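Local coordinates for protein 2,3-dihydroxybenzoate-AMP ligase (Bacillus subtilis, PDB 1MDB) that belongs to the ANL family of AMP-binding enzymes and holds adenosine monophosphate and 2,3-dihydroxy-benzoic acid in its pocket, at residues A[229-234]-A[515-520]; A[42-47]-A[253-258]. All blocks are in the same frame, centred on the assembly; numbering follows the deposited sequence.

Interaction 1 (A[229-234]-A[515-520]). With AMP (adenosine monophosphate), chain D; DBH (2,3-dihydroxy-benzoic acid), chain E.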
ATOM      1  N   ALA A 229     -10.406  -1.600   4.541  1.00 26.52           N
ATOM      2  CA  ALA A 229     -10.939  -0.251   4.345  1.00 26.96           C
ATOM      3  C   ALA A 229     -10.252   0.510   3.210  1.00 27.89           C
ATOM      4  O   ALA A 229     -10.838   1.409   2.608  1.00 26.67           O
ATOM      5  CB  ALA A 229     -10.826   0.546   5.633  1.00 27.53           C
ATOM      6  N   LEU A 230      -8.999   0.166   2.939  1.00 27.51           N
ATOM      7  CA  LEU A 230      -8.242   0.803   1.862  1.00 26.67           C
ATOM      8  C   LEU A 230      -8.365  -0.080   0.624  1.00 27.04           C
ATOM      9  O   LEU A 230      -8.752  -1.246   0.729  1.00 28.02           O
ATOM     10  CB  LEU A 230      -6.760   0.897   2.250  1.00 25.30           C
ATOM     11  CG  LEU A 230      -6.374   1.757   3.450  1.00 23.93           C
ATOM     12  CD1 LEU A 230      -4.917   1.513   3.812  1.00 25.88           C
ATOM     13  CD2 LEU A 230      -6.600   3.211   3.111  1.00 23.24           C
ATOM     14  N   PRO A 231      -8.056   0.463  -0.568  1.00 28.08           N
ATOM     15  CA  PRO A 231      -8.141  -0.347  -1.798  1.00 25.79           C
ATOM     16  C   PRO A 231      -7.179  -1.510  -1.548  1.00 25.18           C
ATOM     17  O   PRO A 231      -5.959  -1.323  -1.545  1.00 26.22           O
ATOM     18  CB  PRO A 231      -7.634   0.613  -2.873  1.00 23.56           C
ATOM     19  CG  PRO A 231      -8.070   1.967  -2.352  1.00 26.78           C
ATOM     20  CD  PRO A 231      -7.717   1.866  -0.873  1.00 27.20           C
ATOM     21  N   MET A 232      -7.727  -2.701  -1.339  1.00 25.93           N
ATOM     22  CA  MET A 232      -6.926  -3.876  -0.977  1.00 25.74           C
ATOM     23  C   MET A 232      -5.877  -4.437  -1.927  1.00 23.95           C
ATOM     24  O   MET A 232      -5.082  -5.284  -1.518  1.00 24.48           O
ATOM     25  CB  MET A 232      -7.852  -5.010  -0.510  1.00 24.91           C
ATOM     26  CG  MET A 232      -8.696  -5.638  -1.604  1.00 29.40           C
ATOM     27  SD  MET A 232     -10.020  -6.638  -0.881  1.00 29.81           S
ATOM     28  CE  MET A 232     -10.761  -7.372  -2.384  1.00 29.04           C
ATOM     29  N   ALA A 233      -5.862  -3.992  -3.179  1.00 23.73           N
ATOM     30  CA  ALA A 233      -4.848  -4.471  -4.122  1.00 23.32           C
ATOM     31  C   ALA A 233      -3.495  -3.789  -3.863  1.00 25.18           C
ATOM     32  O   ALA A 233      -2.476  -4.202  -4.417  1.00 27.00           O
ATOM     33  CB  ALA A 233      -5.291  -4.216  -5.561  1.00 23.85           C
ATOM     34  N   HIS A 234      -3.485  -2.738  -3.048  1.00 23.72           N
ATOM     35  CA  HIS A 234      -2.232  -2.038  -2.712  1.00 25.27           C
ATOM     36  C   HIS A 234      -1.451  -2.931  -1.741  1.00 26.33           C
ATOM     37  O   HIS A 234      -2.047  -3.574  -0.881  1.00 27.28           O
ATOM     38  CB  HIS A 234      -2.518  -0.689  -2.048  1.00 20.34           C
ATOM     39  CG  HIS A 234      -1.284   0.083  -1.686  1.00 22.09           C
ATOM     40  ND1 HIS A 234      -0.634   0.917  -2.575  1.00 23.81           N
ATOM     41  CD2 HIS A 234      -0.549   0.102  -0.550  1.00 19.48           C
ATOM     42  CE1 HIS A 234       0.449   1.412  -2.000  1.00 21.90           C
ATOM     43  NE2 HIS A 234       0.523   0.933  -0.771  1.00 19.67           N
ATOM     44  N   THR A 515      -3.228   9.939  -3.625  1.00 28.00           N
ATOM     45  CA  THR A 515      -2.797   8.896  -4.540  1.00 28.28           C
ATOM     46  C   THR A 515      -3.838   7.785  -4.564  1.00 27.37           C
ATOM     47  O   THR A 515      -4.874   7.871  -3.905  1.00 27.07           O
ATOM     48  CB  THR A 515      -1.481   8.260  -4.091  1.00 27.44           C
ATOM     49  OG1 THR A 515      -1.687   7.616  -2.831  1.00 28.28           O
ATOM     50  CG2 THR A 515      -0.388   9.319  -3.940  1.00 31.06           C
ATOM     51  N   GLY A 516      -3.532   6.725  -5.302  1.00 28.14           N
ATOM     52  CA  GLY A 516      -4.448   5.605  -5.421  1.00 28.03           C
ATOM     53  C   GLY A 516      -4.879   4.966  -4.113  1.00 28.59           C
ATOM     54  O   GLY A 516      -6.066   4.675  -3.926  1.00 26.30           O
ATOM     55  N   VAL A 517      -3.936   4.747  -3.200  1.00 27.31           N
ATOM     56  CA  VAL A 517      -4.293   4.119  -1.936  1.00 27.10           C
ATOM     57  C   VAL A 517      -4.814   5.123  -0.907  1.00 26.54           C
ATOM     58  O   VAL A 517      -5.325   4.735   0.137  1.00 26.66           O
ATOM     59  CB  VAL A 517      -3.103   3.328  -1.345  1.00 27.43           C
ATOM     60  CG1 VAL A 517      -2.003   4.276  -0.914  1.00 28.61           C
ATOM     61  CG2 VAL A 517      -3.575   2.479  -0.188  1.00 27.36           C
ATOM     62  N   GLY A 518      -4.694   6.416  -1.198  1.00 25.48           N
ATOM     63  CA  GLY A 518      -5.208   7.407  -0.267  1.00 24.60           C
ATOM     64  C   GLY A 518      -4.219   8.339   0.414  1.00 26.24           C
ATOM     65  O   GLY A 518      -4.624   9.157   1.237  1.00 26.73           O
ATOM     66  N   LYS A 519      -2.931   8.240   0.106  1.00 26.91           N
ATOM     67  CA  LYS A 519      -1.991   9.152   0.754  1.00 29.07           C
ATOM     68  C   LYS A 519      -1.948  10.506   0.058  1.00 28.08           C
ATOM     69  O   LYS A 519      -2.363  10.655  -1.097  1.00 24.32           O
ATOM     70  CB  LYS A 519      -0.572   8.573   0.828  1.00 30.43           C
ATOM     71  CG  LYS A 519      -0.323   7.283   0.075  1.00 33.54           C
ATOM     72  CD  LYS A 519       1.078   6.748   0.369  1.00 33.17           C
ATOM     73  CE  LYS A 519       1.327   5.411  -0.326  1.00 34.91           C
ATOM     74  NZ  LYS A 519       2.637   4.787   0.061  1.00 34.14           N
ATOM     75  N   VAL A 520      -1.463  11.501   0.783  1.00 27.98           N
ATOM     76  CA  VAL A 520      -1.356  12.835   0.224  1.00 27.78           C
ATOM     77  C   VAL A 520      -0.311  12.771  -0.882  1.00 26.95           C
ATOM     78  O   VAL A 520       0.710  12.097  -0.744  1.00 25.17           O
ATOM     79  CB  VAL A 520      -0.906  13.855   1.292  1.00 28.55           C
ATOM     80  CG1 VAL A 520      -0.673  15.212   0.657  1.00 31.18           C
ATOM     81  CG2 VAL A 520      -1.956  13.963   2.378  1.00 30.58           C
TER
HETATM   82  P   AMP D 600       4.232   1.855  -1.430  1.00 37.86           P
HETATM   83  O1P AMP D 600       4.875   0.803  -2.294  1.00 35.62           O
HETATM   84  O2P AMP D 600       3.131   2.612  -2.094  1.00 36.44           O
HETATM   85  O3P AMP D 600       3.812   1.310  -0.090  1.00 36.15           O
HETATM   86  O5' AMP D 600       5.339   3.052  -1.156  1.00 33.19           O
HETATM   87  C5' AMP D 600       6.443   2.896  -0.218  1.00 33.03           C
HETATM   88  C4' AMP D 600       6.976   4.278   0.182  1.00 35.40           C
HETATM   89  O4' AMP D 600       5.913   4.898   0.881  1.00 35.95           O
HETATM   90  C3' AMP D 600       8.103   4.277   1.172  1.00 35.82           C
HETATM   91  O3' AMP D 600       9.371   4.119   0.540  1.00 36.21           O
HETATM   92  C2' AMP D 600       7.922   5.614   1.878  1.00 36.88           C
HETATM   93  O2' AMP D 600       8.572   6.686   1.161  1.00 37.21           O
HETATM   94  C1' AMP D 600       6.418   5.733   1.912  1.00 36.67           C
HETATM   95  N9  AMP D 600       5.928   5.228   3.448  1.00 37.14           N
HETATM   96  C8  AMP D 600       5.162   4.135   3.672  1.00 37.97           C
HETATM   97  N7  AMP D 600       4.890   3.984   4.965  1.00 36.15           N
HETATM   98  C5  AMP D 600       5.501   5.004   5.541  1.00 35.27           C
HETATM   99  C6  AMP D 600       5.495   5.290   6.902  1.00 35.95           C
HETATM  100  N6  AMP D 600       4.843   4.547   7.796  1.00 35.39           N
HETATM  101  N1  AMP D 600       6.201   6.406   7.284  1.00 37.38           N
HETATM  102  C2  AMP D 600       6.874   7.198   6.401  1.00 37.39           C
HETATM  103  N3  AMP D 600       6.871   6.920   5.090  1.00 36.31           N
HETATM  104  C4  AMP D 600       6.182   5.815   4.632  1.00 36.69           C
HETATM  105  C21 DBH E 601       3.428   1.542   1.008  1.00 37.74           C
HETATM  106  O9  DBH E 601       3.252   2.867   1.109  1.00 41.58           O
HETATM  107  C18 DBH E 601       3.248   0.613   2.151  1.00 38.15           C
HETATM  108  C15 DBH E 601       2.798   1.113   3.410  1.00 36.66           C
HETATM  109  C12 DBH E 601       2.641   0.246   4.511  1.00 35.53           C
HETATM  110  C3  DBH E 601       3.540  -0.781   2.005  1.00 38.44           C
HETATM  111  O3  DBH E 601       3.983  -1.338   0.790  1.00 34.01           O
HETATM  112  C6  DBH E 601       3.383  -1.642   3.109  1.00 36.87           C
HETATM  113  C9  DBH E 601       2.940  -1.141   4.357  1.00 37.26           C
HETATM  114  O6  DBH E 601       3.670  -2.981   2.976  1.00 43.05           O

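Interaction 2 (A[42-47]-A[253-258])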
ATOM      1  N   ILE A  42     -15.570 -18.931   7.545  1.00 34.42           N
ATOM      2  CA  ILE A  42     -15.843 -17.826   6.647  1.00 34.66           C
ATOM      3  C   ILE A  42     -14.508 -17.104   6.425  1.00 36.25           C
ATOM      4  O   ILE A  42     -13.840 -16.699   7.381  1.00 37.32           O
ATOM      5  CB  ILE A  42     -16.866 -16.877   7.272  1.00 34.40           C
ATOM      6  CG1 ILE A  42     -18.147 -17.661   7.577  1.00 36.98           C
ATOM      7  CG2 ILE A  42     -17.167 -15.718   6.334  1.00 33.90           C
ATOM      8  CD1 ILE A  42     -18.763 -18.358   6.353  1.00 35.78           C
ATOM      9  N   ALA A  43     -14.107 -16.981   5.163  1.00 35.81           N
ATOM     10  CA  ALA A  43     -12.845 -16.327   4.817  1.00 33.18           C
ATOM     11  C   ALA A  43     -13.072 -14.885   4.409  1.00 32.36           C
ATOM     12  O   ALA A  43     -12.262 -14.004   4.715  1.00 32.10           O
ATOM     13  CB  ALA A  43     -12.159 -17.076   3.673  1.00 31.86           C
ATOM     14  N   ILE A  44     -14.184 -14.650   3.726  1.00 30.39           N
ATOM     15  CA  ILE A  44     -14.510 -13.325   3.237  1.00 31.12           C
ATOM     16  C   ILE A  44     -15.953 -12.928   3.496  1.00 30.14           C
ATOM     17  O   ILE A  44     -16.873 -13.717   3.281  1.00 31.53           O
ATOM     18  CB  ILE A  44     -14.277 -13.253   1.723  1.00 31.63           C
ATOM     19  CG1 ILE A  44     -12.835 -13.643   1.406  1.00 32.63           C
ATOM     20  CG2 ILE A  44     -14.632 -11.875   1.207  1.00 30.42           C
ATOM     21  CD1 ILE A  44     -12.625 -14.009  -0.046  1.00 37.47           C
ATOM     22  N   THR A  45     -16.141 -11.696   3.945  1.00 29.11           N
ATOM     23  CA  THR A  45     -17.466 -11.163   4.204  1.00 30.39           C
ATOM     24  C   THR A  45     -17.631  -9.870   3.425  1.00 32.30           C
ATOM     25  O   THR A  45     -16.746  -9.015   3.434  1.00 32.18           O
ATOM     26  CB  THR A  45     -17.669 -10.875   5.691  1.00 30.30           C
ATOM     27  OG1 THR A  45     -17.693 -12.110   6.409  1.00 27.57           O
ATOM     28  CG2 THR A  45     -18.969 -10.121   5.914  1.00 31.07           C
ATOM     29  N   CYS A  46     -18.766  -9.728   2.755  1.00 32.56           N
ATOM     30  CA  CYS A  46     -19.034  -8.535   1.966  1.00 36.15           C
ATOM     31  C   CYS A  46     -20.533  -8.263   2.006  1.00 38.26           C
ATOM     32  O   CYS A  46     -21.321  -8.967   1.366  1.00 38.02           O
ATOM     33  CB  CYS A  46     -18.568  -8.748   0.525  1.00 34.80           C
ATOM     34  SG  CYS A  46     -18.624  -7.267  -0.473  1.00 40.03           S
ATOM     35  N   GLY A  47     -20.928  -7.239   2.757  1.00 39.64           N
ATOM     36  CA  GLY A  47     -22.343  -6.946   2.883  1.00 41.41           C
ATOM     37  C   GLY A  47     -22.954  -8.141   3.591  1.00 44.10           C
ATOM     38  O   GLY A  47     -22.469  -8.554   4.649  1.00 42.80           O
ATOM     39  N   VAL A 253     -11.859 -11.885   6.597  1.00 26.19           N
ATOM     40  CA  VAL A 253     -11.763 -10.557   6.017  1.00 25.77           C
ATOM     41  C   VAL A 253     -13.140  -9.939   5.781  1.00 27.19           C
ATOM     42  O   VAL A 253     -14.041 -10.595   5.247  1.00 29.17           O
ATOM     43  CB  VAL A 253     -11.025 -10.609   4.639  1.00 26.02           C
ATOM     44  CG1 VAL A 253     -11.124  -9.269   3.943  1.00 23.89           C
ATOM     45  CG2 VAL A 253      -9.567 -11.012   4.827  1.00 22.99           C
ATOM     46  N   VAL A 254     -13.302  -8.679   6.165  1.00 25.00           N
ATOM     47  CA  VAL A 254     -14.557  -7.976   5.938  1.00 24.35           C
ATOM     48  C   VAL A 254     -14.265  -6.889   4.921  1.00 25.35           C
ATOM     49  O   VAL A 254     -13.333  -6.104   5.099  1.00 23.91           O
ATOM     50  CB  VAL A 254     -15.090  -7.295   7.209  1.00 22.17           C
ATOM     51  CG1 VAL A 254     -16.397  -6.610   6.899  1.00 21.84           C
ATOM     52  CG2 VAL A 254     -15.239  -8.307   8.328  1.00 22.27           C
ATOM     53  N   LEU A 255     -15.072  -6.815   3.871  1.00 25.77           N
ATOM     54  CA  LEU A 255     -14.843  -5.819   2.834  1.00 27.15           C
ATOM     55  C   LEU A 255     -15.694  -4.567   2.975  1.00 28.96           C
ATOM     56  O   LEU A 255     -16.921  -4.628   2.942  1.00 29.52           O
ATOM     57  CB  LEU A 255     -15.074  -6.451   1.460  1.00 26.55           C
ATOM     58  CG  LEU A 255     -14.273  -7.740   1.232  1.00 23.72           C
ATOM     59  CD1 LEU A 255     -14.703  -8.403  -0.068  1.00 22.06           C
ATOM     60  CD2 LEU A 255     -12.791  -7.416   1.211  1.00 23.47           C
ATOM     61  N   SER A 256     -15.035  -3.423   3.121  1.00 28.94           N
ATOM     62  CA  SER A 256     -15.745  -2.164   3.246  1.00 29.94           C
ATOM     63  C   SER A 256     -15.922  -1.545   1.866  1.00 32.90           C
ATOM     64  O   SER A 256     -15.005  -1.564   1.036  1.00 33.80           O
ATOM     65  CB  SER A 256     -14.975  -1.196   4.151  1.00 30.22           C
ATOM     66  OG  SER A 256     -15.698   0.016   4.319  1.00 32.18           O
ATOM     67  N   PRO A 257     -17.118  -0.999   1.600  1.00 33.60           N
ATOM     68  CA  PRO A 257     -17.527  -0.345   0.353  1.00 34.36           C
ATOM     69  C   PRO A 257     -16.596   0.814   0.003  1.00 35.17           C
ATOM     70  O   PRO A 257     -16.356   1.108  -1.175  1.00 35.32           O
ATOM     71  CB  PRO A 257     -18.932   0.157   0.675  1.00 36.18           C
ATOM     72  CG  PRO A 257     -19.428  -0.839   1.678  1.00 34.23           C
ATOM     73  CD  PRO A 257     -18.234  -1.034   2.562  1.00 33.89           C
ATOM     74  N   SER A 258     -16.097   1.477   1.042  1.00 31.52           N
ATOM     75  CA  SER A 258     -15.187   2.603   0.884  1.00 29.90           C
ATOM     76  C   SER A 258     -14.408   2.764   2.188  1.00 30.25           C
ATOM     77  O   SER A 258     -14.675   2.059   3.166  1.00 29.05           O
ATOM     78  CB  SER A 258     -15.969   3.883   0.578  1.00 30.27           C
ATOM     79  OG  SER A 258     -16.603   4.389   1.742  1.00 28.51           O
TER

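Interaction 1 (A[229-234]-A[515-520])
Val517 lies over one face of the His234 ring. Its CB sits 3.9 Å from the ring centroid, 21° off the normal, which makes a CH-pi contact. CG2 is the branch that presses closest, 3.6 Å from His234 CG. The two side chains cross at about a right angle. His234 extends with CG anti to the backbone N (chi1 -180°), and this carries the imidazole out to the valine and the ligands.

The remaining apolar contacts are looser. Leu230 CB and Pro231 CD both approach Val517 CG2 from the same side, at 4.3 Å and 4.2 Å. Leu230 CD2 also rests on the carbonyl of Val517, and Pro231 CG on that of Gly516. No hydrogen bond joins the two loops.

In ANL enzymes the pocket forms between a large N-terminal domain and a small C-terminal one. Here a loop from the C-terminal family region meets a loop of the N-terminal region, beside the ligands.

The polar contacts run to these ligands. AMP O2P stands at the edge of the imidazole, near its plane. His234 NE2 gives a weak hydrogen bond to AMP O3P, at 3.4 Å. Lys519 reaches the phosphate with a chain extended beyond CG. Its NZ bonds AMP O2P at 3.1 Å and, outside the two loops, Gly307 O, although the place of this nitrogen is less certain.

Interaction 2 (A[42-47]-A[253-258])
Leu255 holds CG beside its backbone N, anti to the carbonyl carbon (chi1 -53°), and chi2 of 172° then carries CD1 over to the neighbouring strand. Ile44 turns CG2 to meet it, at 3.7 Å from Leu255 CD1. The two side chains cross obliquely. Cys46 adds its CB on the same methyl, 3.9 Å from Leu255 CD1, and its SG lies alongside. One leucine branch therefore touches two residues of strand 42-46.

The backbones run parallel, with the short axes 17° apart. Ile44 is in register with Val253, and Thr45 with Val254. Three hydrogen bonds join the strands. Val253 N bonds Ala43 O at 2.9 Å. Thr45 N bonds Val253 O at 2.7 Å. Leu255 N bonds Thr45 O at 2.8 Å. Thr45 is thus gripped through both its N and its O. Two CA-H...O contacts fill in between, from Ile44 CA to Val253 O and from Val254 CA to Thr45 O.

The Thr45 hydroxyl, OG1, is hydrogen-bonded to His50 ND1 and Arg252 NH1. Helix 242-248 packs on Val253, and helix 86-98 on Ile44. Val254, on the face it shares with Thr45, meets helix 261-271.

On its far side, strand 42-46 has a classic beta bulge where Ala43 and Ile44 both face Trp51. The pair belongs to the large mixed sheet of the AMP-binding domain, with helices on both faces.

Overall arrangement
Interaction 1 joins the AMP-binding region to the C-terminal one, while interaction 2 lies within the former; their centres are about 16 Å apart. They touch directly: Met232 SD packs on Leu255 CD2 at 3.6 Å, and Ala229 CA lies 4.1 Å from Ser256 CB. The link between them is strand 225-228, which pairs with strand 252-255 in the large sheet and leads straight into loop 229-234. The centre of interaction 1, which holds His234 and Lys519 of both ligand pockets, lies about 6 Å from the centre of the chain. That of interaction 2 is about 18 Å from it, near one edge of the sheet. Helix 86-98 packs against both, through Phe89 on Met232 and on Ile44.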